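Long-range contacts in alpha-14 giardin (Giardia lamblia, PDB 3CHL), which probably acts as a calcium-regulated, phospholipid-binding annexin that links the lipid bilayer to the underlying axoneme: residues Glu34-Tyr39 against Met271-Cys276; Ala146-Ala151 against Thr188-Phe193; Arg264-Thr269 against Asp305-Leu310. All blocks are in the same frame, centred on the assembly; numbering follows the deposited sequence.

Contact 1: Glu34-Tyr39 against Met271-Cys276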
loop_
_atom_site.group_PDB
_atom_site.type_symbol
_atom_site.label_atom_id
_atom_site.label_comp_id
_atom_site.label_asym_id
_atom_site.label_seq_id
_atom_site.Cartn_x
_atom_site.Cartn_y
_atom_site.Cartn_z
ATOM N N GLU A 34 17.156 8.579 5.406
ATOM C CA GLU A 34 17.084 10.037 5.407
ATOM C C GLU A 34 16.995 10.601 3.964
ATOM O O GLU A 34 16.210 11.517 3.673
ATOM C CB GLU A 34 18.278 10.613 6.150
ATOM C CG GLU A 34 17.891 11.157 7.514
ATOM C CD GLU A 34 16.620 12.056 7.472
ATOM O OE1 GLU A 34 15.524 11.568 7.785
ATOM O OE2 GLU A 34 16.716 13.260 7.124
ATOM N N ILE A 35 17.788 10.023 3.081
ATOM C CA ILE A 35 17.785 10.407 1.641
ATOM C C ILE A 35 16.403 10.144 1.053
ATOM O O ILE A 35 15.828 11.009 0.371
ATOM C CB ILE A 35 18.913 9.678 0.882
ATOM C CG1 ILE A 35 20.270 10.375 1.140
ATOM C CG2 ILE A 35 18.655 9.680 -0.626
ATOM C CD1 ILE A 35 21.437 9.453 0.819
ATOM N N ALA A 36 15.823 8.975 1.361
ATOM C CA ALA A 36 14.496 8.659 0.797
ATOM C C ALA A 36 13.458 9.701 1.230
ATOM O O ALA A 36 12.507 9.972 0.471
ATOM C CB ALA A 36 14.023 7.300 1.293
ATOM N N ARG A 37 13.593 10.186 2.461
ATOM C CA ARG A 37 12.578 11.096 3.065
ATOM C C ARG A 37 12.815 12.555 2.695
ATOM O O ARG A 37 11.939 13.389 2.934
ATOM C CB ARG A 37 12.620 11.000 4.616
ATOM C CG ARG A 37 12.154 9.657 5.210
ATOM C CD ARG A 37 11.458 9.881 6.591
ATOM N NE ARG A 37 12.334 10.665 7.386
ATOM C CZ ARG A 37 12.100 11.506 8.399
ATOM N NH1 ARG A 37 10.908 11.789 8.926
ATOM N NH2 ARG A 37 13.180 12.082 8.904
ATOM N N SER A 38 13.985 12.868 2.119
ATOM C CA SER A 38 14.409 14.281 1.928
ATOM C C SER A 38 14.282 14.848 0.520
ATOM O O SER A 38 14.403 16.079 0.341
ATOM C CB SER A 38 15.860 14.434 2.366
ATOM O OG SER A 38 15.945 14.194 3.745
ATOM N N TYR A 39 14.075 13.982 -0.479
ATOM C CA TYR A 39 14.017 14.390 -1.870
ATOM C C TYR A 39 12.753 13.870 -2.508
ATOM O O TYR A 39 12.204 12.864 -2.026
ATOM C CB TYR A 39 15.237 13.847 -2.630
ATOM C CG TYR A 39 16.533 14.453 -2.192
ATOM C CD1 TYR A 39 16.975 15.685 -2.727
ATOM C CD2 TYR A 39 17.316 13.821 -1.263
ATOM C CE1 TYR A 39 18.186 16.249 -2.338
ATOM C CE2 TYR A 39 18.515 14.370 -0.850
ATOM C CZ TYR A 39 18.954 15.589 -1.404
ATOM O OH TYR A 39 20.155 16.112 -0.969
ATOM N N MET A 271 5.057 2.043 -0.271
ATOM C CA MET A 271 3.951 2.560 -1.093
ATOM C C MET A 271 3.312 3.793 -0.468
ATOM O O MET A 271 2.729 4.638 -1.180
ATOM C CB MET A 271 2.846 1.509 -1.260
ATOM C CG MET A 271 3.309 0.343 -2.188
ATOM S SD MET A 271 1.933 -0.695 -2.701
ATOM C CE MET A 271 1.535 -1.564 -1.174
ATOM N N HIS A 272 3.344 3.852 0.853
ATOM C CA HIS A 272 2.476 4.822 1.537
ATOM C C HIS A 272 3.144 5.839 2.413
ATOM O O HIS A 272 2.474 6.772 2.843
ATOM C CB HIS A 272 1.342 4.115 2.311
ATOM C CG HIS A 272 0.503 3.215 1.447
ATOM N ND1 HIS A 272 -0.310 3.681 0.439
ATOM C CD2 HIS A 272 0.357 1.871 1.453
ATOM C CE1 HIS A 272 -0.910 2.663 -0.148
ATOM N NE2 HIS A 272 -0.536 1.556 0.464
ATOM N N PHE A 273 4.439 5.716 2.669
ATOM C CA PHE A 273 4.977 6.583 3.732
ATOM C C PHE A 273 4.957 8.082 3.341
ATOM O O PHE A 273 4.968 8.957 4.237
ATOM C CB PHE A 273 6.372 6.159 4.181
ATOM C CG PHE A 273 7.473 6.636 3.258
ATOM C CD1 PHE A 273 8.222 7.767 3.576
ATOM C CD2 PHE A 273 7.790 5.906 2.104
ATOM C CE1 PHE A 273 9.272 8.190 2.739
ATOM C CE2 PHE A 273 8.842 6.327 1.270
ATOM C CZ PHE A 273 9.564 7.470 1.611
ATOM N N ARG A 274 4.975 8.370 2.045
ATOM C CA ARG A 274 5.062 9.803 1.607
ATOM C C ARG A 274 3.700 10.518 1.637
ATOM O O ARG A 274 3.631 11.763 1.794
ATOM C CB ARG A 274 5.659 9.883 0.193
ATOM C CG ARG A 274 7.151 9.557 0.205
ATOM C CD ARG A 274 7.842 9.974 -1.087
ATOM N NE ARG A 274 9.271 9.640 -1.070
ATOM C CZ ARG A 274 9.784 8.517 -1.605
ATOM N NH1 ARG A 274 9.002 7.549 -2.154
ATOM N NH2 ARG A 274 11.093 8.327 -1.559
ATOM N N GLU A 275 2.641 9.732 1.497
ATOM C CA GLU A 275 1.286 10.233 1.426
ATOM C C GLU A 275 0.640 10.224 2.799
ATOM O O GLU A 275 -0.173 11.082 3.127
ATOM C CB GLU A 275 0.452 9.288 0.570
ATOM C CG GLU A 275 0.796 9.264 -0.929
ATOM C CD GLU A 275 2.179 8.700 -1.257
ATOM O OE1 GLU A 275 2.610 7.684 -0.607
ATOM O OE2 GLU A 275 2.818 9.306 -2.181
ATOM N N CYS A 276 0.944 9.203 3.591
ATOM C CA CYS A 276 0.142 8.956 4.785
ATOM C C CYS A 276 0.847 9.506 6.044
ATOM O O CYS A 276 1.595 8.771 6.721
ATOM C CB CYS A 276 -0.255 7.455 4.898
ATOM S SG CYS A 276 -1.315 6.751 3.482
HETATM O O HOH W 1 10.113 12.231 -0.556
#

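Contact 2: Ala146-Ala151 against Thr188-Phe193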
loop_
_atom_site.group_PDB
_atom_site.type_symbol
_atom_site.label_atom_id
_atom_site.label_comp_id
_atom_site.label_asym_id
_atom_site.label_seq_id
_atom_site.Cartn_x
_atom_site.Cartn_y
_atom_site.Cartn_z
ATOM N N ALA A 146 -10.672 -11.854 -5.292
ATOM C CA ALA A 146 -10.226 -11.747 -6.692
ATOM C C ALA A 146 -11.265 -11.007 -7.529
ATOM O O ALA A 146 -10.928 -10.150 -8.356
ATOM C CB ALA A 146 -9.876 -13.154 -7.281
ATOM N N LYS A 147 -12.539 -11.256 -7.245
ATOM C CA LYS A 147 -13.627 -10.534 -7.899
ATOM C C LYS A 147 -13.535 -9.036 -7.601
ATOM O O LYS A 147 -13.739 -8.180 -8.471
ATOM C CB LYS A 147 -14.990 -11.065 -7.407
ATOM C CG LYS A 147 -15.388 -12.398 -7.982
ATOM C CD LYS A 147 -16.781 -12.802 -7.538
ATOM C CE LYS A 147 -16.992 -14.308 -7.833
ATOM N NZ LYS A 147 -16.930 -14.555 -9.309
ATOM N N LEU A 148 -13.222 -8.732 -6.348
ATOM C CA LEU A 148 -13.091 -7.351 -5.881
ATOM C C LEU A 148 -11.893 -6.642 -6.577
ATOM O O LEU A 148 -12.044 -5.546 -7.150
ATOM C CB LEU A 148 -12.896 -7.361 -4.363
ATOM C CG LEU A 148 -12.656 -5.964 -3.737
ATOM C CD1 LEU A 148 -13.824 -5.026 -4.045
ATOM C CD2 LEU A 148 -12.386 -6.055 -2.225
ATOM N N ILE A 149 -10.705 -7.237 -6.503
ATOM C CA ILE A 149 -9.560 -6.584 -7.181
ATOM C C ILE A 149 -9.714 -6.501 -8.713
ATOM O O ILE A 149 -9.255 -5.521 -9.341
ATOM C CB ILE A 149 -8.115 -7.102 -6.692
ATOM C CG1 ILE A 149 -7.809 -8.512 -7.102
ATOM C CG2 ILE A 149 -7.925 -6.911 -5.189
ATOM C CD1 ILE A 149 -6.330 -8.933 -6.599
ATOM N N ASN A 150 -10.366 -7.480 -9.340
ATOM C CA ASN A 150 -10.624 -7.370 -10.794
ATOM C C ASN A 150 -11.532 -6.202 -11.107
ATOM O O ASN A 150 -11.281 -5.437 -12.049
ATOM C CB ASN A 150 -11.240 -8.659 -11.366
ATOM C CG ASN A 150 -10.215 -9.784 -11.504
ATOM O OD1 ASN A 150 -9.054 -9.540 -11.838
ATOM N ND2 ASN A 150 -10.644 -11.028 -11.237
ATOM N N ALA A 151 -12.601 -6.062 -10.327
ATOM C CA ALA A 151 -13.524 -4.943 -10.488
ATOM C C ALA A 151 -12.851 -3.599 -10.261
ATOM O O ALA A 151 -13.146 -2.626 -10.954
ATOM C CB ALA A 151 -14.720 -5.094 -9.569
ATOM N N THR A 188 -23.735 -6.785 -4.759
ATOM C CA THR A 188 -23.766 -5.735 -3.722
ATOM C C THR A 188 -22.402 -5.340 -3.170
ATOM O O THR A 188 -22.043 -4.160 -3.151
ATOM C CB THR A 188 -24.668 -6.161 -2.508
ATOM O OG1 THR A 188 -25.968 -6.440 -3.014
ATOM C CG2 THR A 188 -24.784 -5.049 -1.489
ATOM N N TRP A 189 -21.697 -6.349 -2.667
ATOM C CA TRP A 189 -20.368 -6.218 -2.087
ATOM C C TRP A 189 -19.372 -5.586 -3.064
ATOM O O TRP A 189 -18.684 -4.627 -2.750
ATOM C CB TRP A 189 -19.875 -7.633 -1.717
ATOM C CG TRP A 189 -20.529 -8.170 -0.455
ATOM C CD1 TRP A 189 -21.299 -9.310 -0.319
ATOM C CD2 TRP A 189 -20.442 -7.577 0.842
ATOM N NE1 TRP A 189 -21.694 -9.446 1.009
ATOM C CE2 TRP A 189 -21.192 -8.377 1.730
ATOM C CE3 TRP A 189 -19.821 -6.430 1.334
ATOM C CZ2 TRP A 189 -21.295 -8.080 3.078
ATOM C CZ3 TRP A 189 -19.932 -6.136 2.647
ATOM C CH2 TRP A 189 -20.678 -6.958 3.523
ATOM N N ILE A 190 -19.357 -6.131 -4.270
ATOM C CA ILE A 190 -18.436 -5.690 -5.319
ATOM C C ILE A 190 -18.784 -4.274 -5.774
ATOM O O ILE A 190 -17.894 -3.431 -5.891
ATOM C CB ILE A 190 -18.412 -6.705 -6.525
ATOM C CG1 ILE A 190 -17.972 -8.091 -6.027
ATOM C CG2 ILE A 190 -17.521 -6.170 -7.696
ATOM C CD1 ILE A 190 -16.659 -8.101 -5.308
ATOM N N ARG A 191 -20.061 -3.996 -6.038
ATOM C CA ARG A 191 -20.448 -2.658 -6.485
ATOM C C ARG A 191 -20.063 -1.554 -5.490
ATOM O O ARG A 191 -19.496 -0.518 -5.888
ATOM C CB ARG A 191 -21.936 -2.576 -6.862
ATOM C CG ARG A 191 -22.385 -1.159 -7.234
ATOM C CD ARG A 191 -23.908 -1.053 -7.528
ATOM N NE ARG A 191 -24.756 -1.332 -6.358
ATOM C CZ ARG A 191 -25.345 -2.508 -6.138
ATOM N NH1 ARG A 191 -25.154 -3.508 -6.983
ATOM N NH2 ARG A 191 -26.113 -2.695 -5.067
ATOM N N ILE A 192 -20.359 -1.759 -4.207
ATOM C CA ILE A 192 -20.040 -0.760 -3.185
ATOM C C ILE A 192 -18.523 -0.588 -3.056
ATOM O O ILE A 192 -18.000 0.505 -3.269
ATOM C CB ILE A 192 -20.692 -1.106 -1.807
ATOM C CG1 ILE A 192 -22.234 -0.963 -1.941
ATOM C CG2 ILE A 192 -20.093 -0.251 -0.652
ATOM C CD1 ILE A 192 -23.011 -1.687 -0.789
ATOM N N PHE A 193 -17.840 -1.698 -2.781
ATOM C CA PHE A 193 -16.429 -1.657 -2.379
ATOM C C PHE A 193 -15.506 -1.360 -3.551
ATOM O O PHE A 193 -14.440 -0.780 -3.351
ATOM C CB PHE A 193 -16.023 -2.915 -1.582
ATOM C CG PHE A 193 -16.608 -2.931 -0.182
ATOM C CD1 PHE A 193 -15.861 -2.514 0.906
ATOM C CD2 PHE A 193 -17.966 -3.245 0.018
ATOM C CE1 PHE A 193 -16.443 -2.467 2.189
ATOM C CE2 PHE A 193 -18.534 -3.205 1.292
ATOM C CZ PHE A 193 -17.766 -2.813 2.374
#

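Contact 3: Arg264-Thr269 against Asp305-Leu310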
loop_
_atom_site.group_PDB
_atom_site.type_symbol
_atom_site.label_atom_id
_atom_site.label_comp_id
_atom_site.label_asym_id
_atom_site.label_seq_id
_atom_site.Cartn_x
_atom_site.Cartn_y
_atom_site.Cartn_z
ATOM N N ARG A 264 5.717 -7.686 3.151
ATOM C CA ARG A 264 4.548 -6.829 3.331
ATOM C C ARG A 264 4.909 -5.551 4.095
ATOM O O ARG A 264 4.472 -4.461 3.708
ATOM C CB ARG A 264 3.381 -7.547 4.043
ATOM C CG ARG A 264 2.197 -6.591 4.357
ATOM C CD ARG A 264 0.950 -7.355 4.836
ATOM N NE ARG A 264 0.027 -7.685 3.752
ATOM C CZ ARG A 264 -0.915 -8.641 3.804
ATOM N NH1 ARG A 264 -1.010 -9.470 4.834
ATOM N NH2 ARG A 264 -1.746 -8.788 2.795
ATOM N N LEU A 265 5.681 -5.649 5.177
ATOM C CA LEU A 265 6.045 -4.372 5.885
ATOM C C LEU A 265 6.756 -3.437 4.924
ATOM O O LEU A 265 6.543 -2.222 4.976
ATOM C CB LEU A 265 6.991 -4.624 7.065
ATOM C CG LEU A 265 6.347 -5.381 8.253
ATOM C CD1 LEU A 265 7.405 -5.911 9.201
ATOM C CD2 LEU A 265 5.333 -4.474 9.005
ATOM N N ASN A 266 7.636 -3.998 4.091
ATOM C CA ASN A 266 8.418 -3.214 3.120
ATOM C C ASN A 266 7.516 -2.517 2.121
ATOM O O ASN A 266 7.588 -1.267 1.956
ATOM C CB ASN A 266 9.475 -4.080 2.386
ATOM C CG ASN A 266 10.682 -4.376 3.258
ATOM O OD1 ASN A 266 10.818 -3.811 4.317
ATOM N ND2 ASN A 266 11.548 -5.271 2.807
ATOM N N ARG A 267 6.644 -3.273 1.452
ATOM C CA ARG A 267 5.786 -2.616 0.438
ATOM C C ARG A 267 4.751 -1.656 1.029
ATOM O O ARG A 267 4.462 -0.619 0.418
ATOM C CB ARG A 267 5.113 -3.606 -0.524
ATOM C CG ARG A 267 4.131 -4.575 0.139
ATOM C CD ARG A 267 3.430 -5.448 -0.865
ATOM N NE ARG A 267 2.589 -6.444 -0.182
ATOM C CZ ARG A 267 2.952 -7.704 0.095
ATOM N NH1 ARG A 267 4.143 -8.165 -0.265
ATOM N NH2 ARG A 267 2.088 -8.533 0.714
ATOM N N ILE A 268 4.130 -2.008 2.163
ATOM C CA ILE A 268 3.134 -1.078 2.745
ATOM C C ILE A 268 3.821 0.250 3.073
ATOM O O ILE A 268 3.289 1.349 2.778
ATOM C CB ILE A 268 2.469 -1.670 4.032
ATOM C CG1 ILE A 268 1.758 -2.990 3.681
ATOM C CG2 ILE A 268 1.493 -0.659 4.672
ATOM C CD1 ILE A 268 0.701 -2.911 2.614
ATOM N N THR A 269 4.998 0.148 3.678
ATOM C CA THR A 269 5.751 1.337 4.099
ATOM C C THR A 269 6.211 2.106 2.837
ATOM O O THR A 269 5.992 3.306 2.732
ATOM C CB THR A 269 7.007 0.942 4.927
ATOM O OG1 THR A 269 6.581 0.257 6.110
ATOM C CG2 THR A 269 7.806 2.230 5.367
ATOM N N ASP A 305 14.675 0.381 12.870
ATOM C CA ASP A 305 14.753 1.850 12.969
ATOM C C ASP A 305 14.347 2.518 11.636
ATOM O O ASP A 305 13.769 3.610 11.641
ATOM C CB ASP A 305 16.149 2.327 13.349
ATOM C CG ASP A 305 16.579 1.907 14.776
ATOM O OD1 ASP A 305 15.750 1.424 15.602
ATOM O OD2 ASP A 305 17.775 2.114 15.065
ATOM N N ALA A 306 14.619 1.842 10.527
ATOM C CA ALA A 306 14.286 2.274 9.173
ATOM C C ALA A 306 12.773 2.366 8.995
ATOM O O ALA A 306 12.260 3.381 8.476
ATOM C CB ALA A 306 14.835 1.293 8.172
ATOM N N ILE A 307 12.063 1.295 9.393
ATOM C CA ILE A 307 10.600 1.296 9.316
ATOM C C ILE A 307 10.027 2.416 10.206
ATOM O O ILE A 307 9.146 3.174 9.763
ATOM C CB ILE A 307 9.977 -0.076 9.740
ATOM C CG1 ILE A 307 10.386 -1.212 8.774
ATOM C CG2 ILE A 307 8.462 0.067 9.961
ATOM C CD1 ILE A 307 9.826 -1.141 7.386
ATOM N N LYS A 308 10.500 2.529 11.442
ATOM C CA LYS A 308 9.998 3.624 12.298
ATOM C C LYS A 308 10.285 4.990 11.686
ATOM O O LYS A 308 9.438 5.912 11.747
ATOM C CB LYS A 308 10.629 3.593 13.683
ATOM C CG LYS A 308 10.123 2.473 14.594
ATOM C CD LYS A 308 10.854 2.545 15.919
ATOM C CE LYS A 308 12.190 1.877 15.851
ATOM N NZ LYS A 308 12.493 1.225 17.155
ATOM N N LEU A 309 11.504 5.154 11.137
ATOM C CA LEU A 309 11.870 6.459 10.575
ATOM C C LEU A 309 11.048 6.829 9.323
ATOM O O LEU A 309 10.597 7.968 9.182
ATOM C CB LEU A 309 13.383 6.539 10.296
ATOM C CG LEU A 309 13.922 7.888 9.774
ATOM C CD1 LEU A 309 13.578 9.065 10.697
ATOM C CD2 LEU A 309 15.410 7.687 9.653
ATOM N N LEU A 310 10.842 5.880 8.409
ATOM C CA LEU A 310 10.035 6.159 7.217
ATOM C C LEU A 310 8.634 6.612 7.572
ATOM O O LEU A 310 8.044 7.479 6.919
ATOM C CB LEU A 310 9.968 4.915 6.296
ATOM C CG LEU A 310 11.251 4.665 5.500
ATOM C CD1 LEU A 310 11.146 3.264 4.956
ATOM C CD2 LEU A 310 11.431 5.723 4.339
#

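Contact 1: Glu34-Tyr39 against Met271-Cys276
The guanidinium of Arg274 presents its edge to the carbonyl oxygen of Ala36, while Phe273 CZ covers one of its faces. Phe273 CZ sits 3.3 Å above the guanidinium plane, over its centre, and in return Arg274 CG rests on a face of the Phe273 ring, offset toward the rim. The phenyl edge is also occupied, since Ala36 O lies near the ring plane, 4.0 Å from Phe273 CZ. Two flat groups from adjacent residues therefore converge on one carbonyl in the C-terminal part of helix 31-38.

The polar link is the hydrogen bond from Arg274 NH2 to Ala36 O, 3.0 Å long with an N-H...O angle of 153°; the oxygen is somewhat out of the guanidinium plane. An extended run from CG to NE carries Arg274 to this point. A water also bridges the segments, accepting from Arg274 NE (2.8 Å) and donating to Tyr39 O (2.6 Å), with a weak bond to Ala36 O. The apolar part centres on Phe273: Ala36 CB packs near CZ and Arg37 CG lies 4.1 Å from CE1. The Arg37 chain, bent at chi2 and chi3, turns back to Glu34, where its NH2 meets OE1 in a salt bridge of 2.6 Å at 176°. Its NH1 bonds to Glu312 O, and Arg274 NH2 has a second acceptor in Leu78 O.

Chemically, the contact places a cationic group against backbone oxygens near a helix C-terminus, where the helix dipole would probably favour it. Arg274 thereby joins segment 34-39 and Leu78 of helix 69-78 to segment 271-276.

Contact 2: Ala146-Ala151 against Thr188-Phe193
Ile190 drives its CD1 methyl against the backbone of Leu148, 3.6 Å from Leu148 N and 3.7 Å from Leu148 CA, and so lies over the surface of segment 146-151 where Lys147 and Leu148 meet. The same methyl touches Leu148 CB at 3.9 Å and, on the preceding residue, Lys147 CB at 4.0 Å. Its other branch goes further along the helix: CG2 packs on Ala151 CB at 3.5 Å. The first torsion, with CG2 anti to the backbone N (chi1 -59°), directs that branch to Ala151, and the turn at chi2 lays CD1 on Leu148.

Leu148 answers from the facing helix. Its first torsion (chi1 176°) turns CG to this side, and the second brings CD1 to Phe193 CB, 3.9 Å away. Leu148 CD1 meets the CB and backbone carbon of Phe193 rather than its ring. The closest pair of CA atoms, those of Leu148 and Ile190, is 5.6 Å apart, and the segment axes approach to 9.6 Å with a signed crossing angle of -38°. Methyl and methylene groups make the side-chain contacts. Lys147 contributes its CB, whereas its amino group turns back to Asp141 O.

Helix 144-154 thus packs against helix 183-195 in the all-helical annexin fold, with Leu148 and Ala151 also reaching Ala194. Beyond the interface, the Phe193 ring makes edge-to-face contacts with Phe201 and Phe233. Ile149 and Asn150 touch helix 131-139, and Ile192 lies on Val172 of helix 162-177, so each helix also contacts a further helix.

Contact 3: Arg264-Thr269 against Asp305-Leu310
Segments 264-269 and 305-310 are both helical and run nearly the same way, their N-to-C directions 22° apart (signed crossing angle 22°) and their axes 10.9 Å apart at closest approach. The nearest CA atoms belong to Thr269 and Ile307, at 7.1 Å. Both segments lie in the fourth annexin repeat, in the all-helical annexin fold, and the wide axial spacing means that side chains must bridge the interval between the backbones.

Ile307 and Thr269 share most of that bridge. The CD1 methyl of Ile307 comes to 3.8 Å from Thr269 OG1 and to 4.2 Å from Asn266 OD1, and also lies 4.2 Å from Leu265 O, so the methyl meets three oxygens of segment 264-269. The two side-chain oxygens have other partners: Asn266 OD1 bonds to Tyr303 OH, and Thr269 OG1 to Trp311 NE1. The Asn266 and Ile307 side chains cross at about a right angle. Thr269 offers its second branch to Leu310; there Thr269 CG2 meets Leu310 CD1 at 3.5 Å and also touches its CB, again at about a right angle. With OG1 beside the backbone N and CG2 anti to it (chi1 -62°), the hydroxyl faces Ile307 CD1 and Leu265 O, the methyl Leu310.

Other helices adjoin. Leu265 and Thr269 rest on Met251 of helix 243-254, Ile307 on Phe291 and Cys295 of helix 291-298, and Leu310 on Ile33 of helix 31-38.

All five touching residues are buried, which makes the fate of the hydroxyl worth stating: Thr269 OG1 donates to Leu265 O at 2.7 Å, and this oxygen also accepts from Thr269 N at 3.1 Å, the two donors arriving from opposite faces of the carbonyl plane.

Contacts 1 and 3 form one continuous region: their centres are 10 Å apart, both use helix 262-272, and their segments alternate along the chain. They touch directly where Arg37 CD meets Leu309 O at 3.3 Å and Phe273 CD1 meets Leu310 O at 3.4 Å, so helix 301-310 touches both helix 31-38 and Phe273 of segment 271-276. Contact 2 stands apart, across the chain's centre, with its centre about 30 Å from that of contact 1 and 28 Å from that of contact 3. It is the one with a bound magnesium ion in its surroundings, about 12 Å from the Phe193 side chain, too far for coordination.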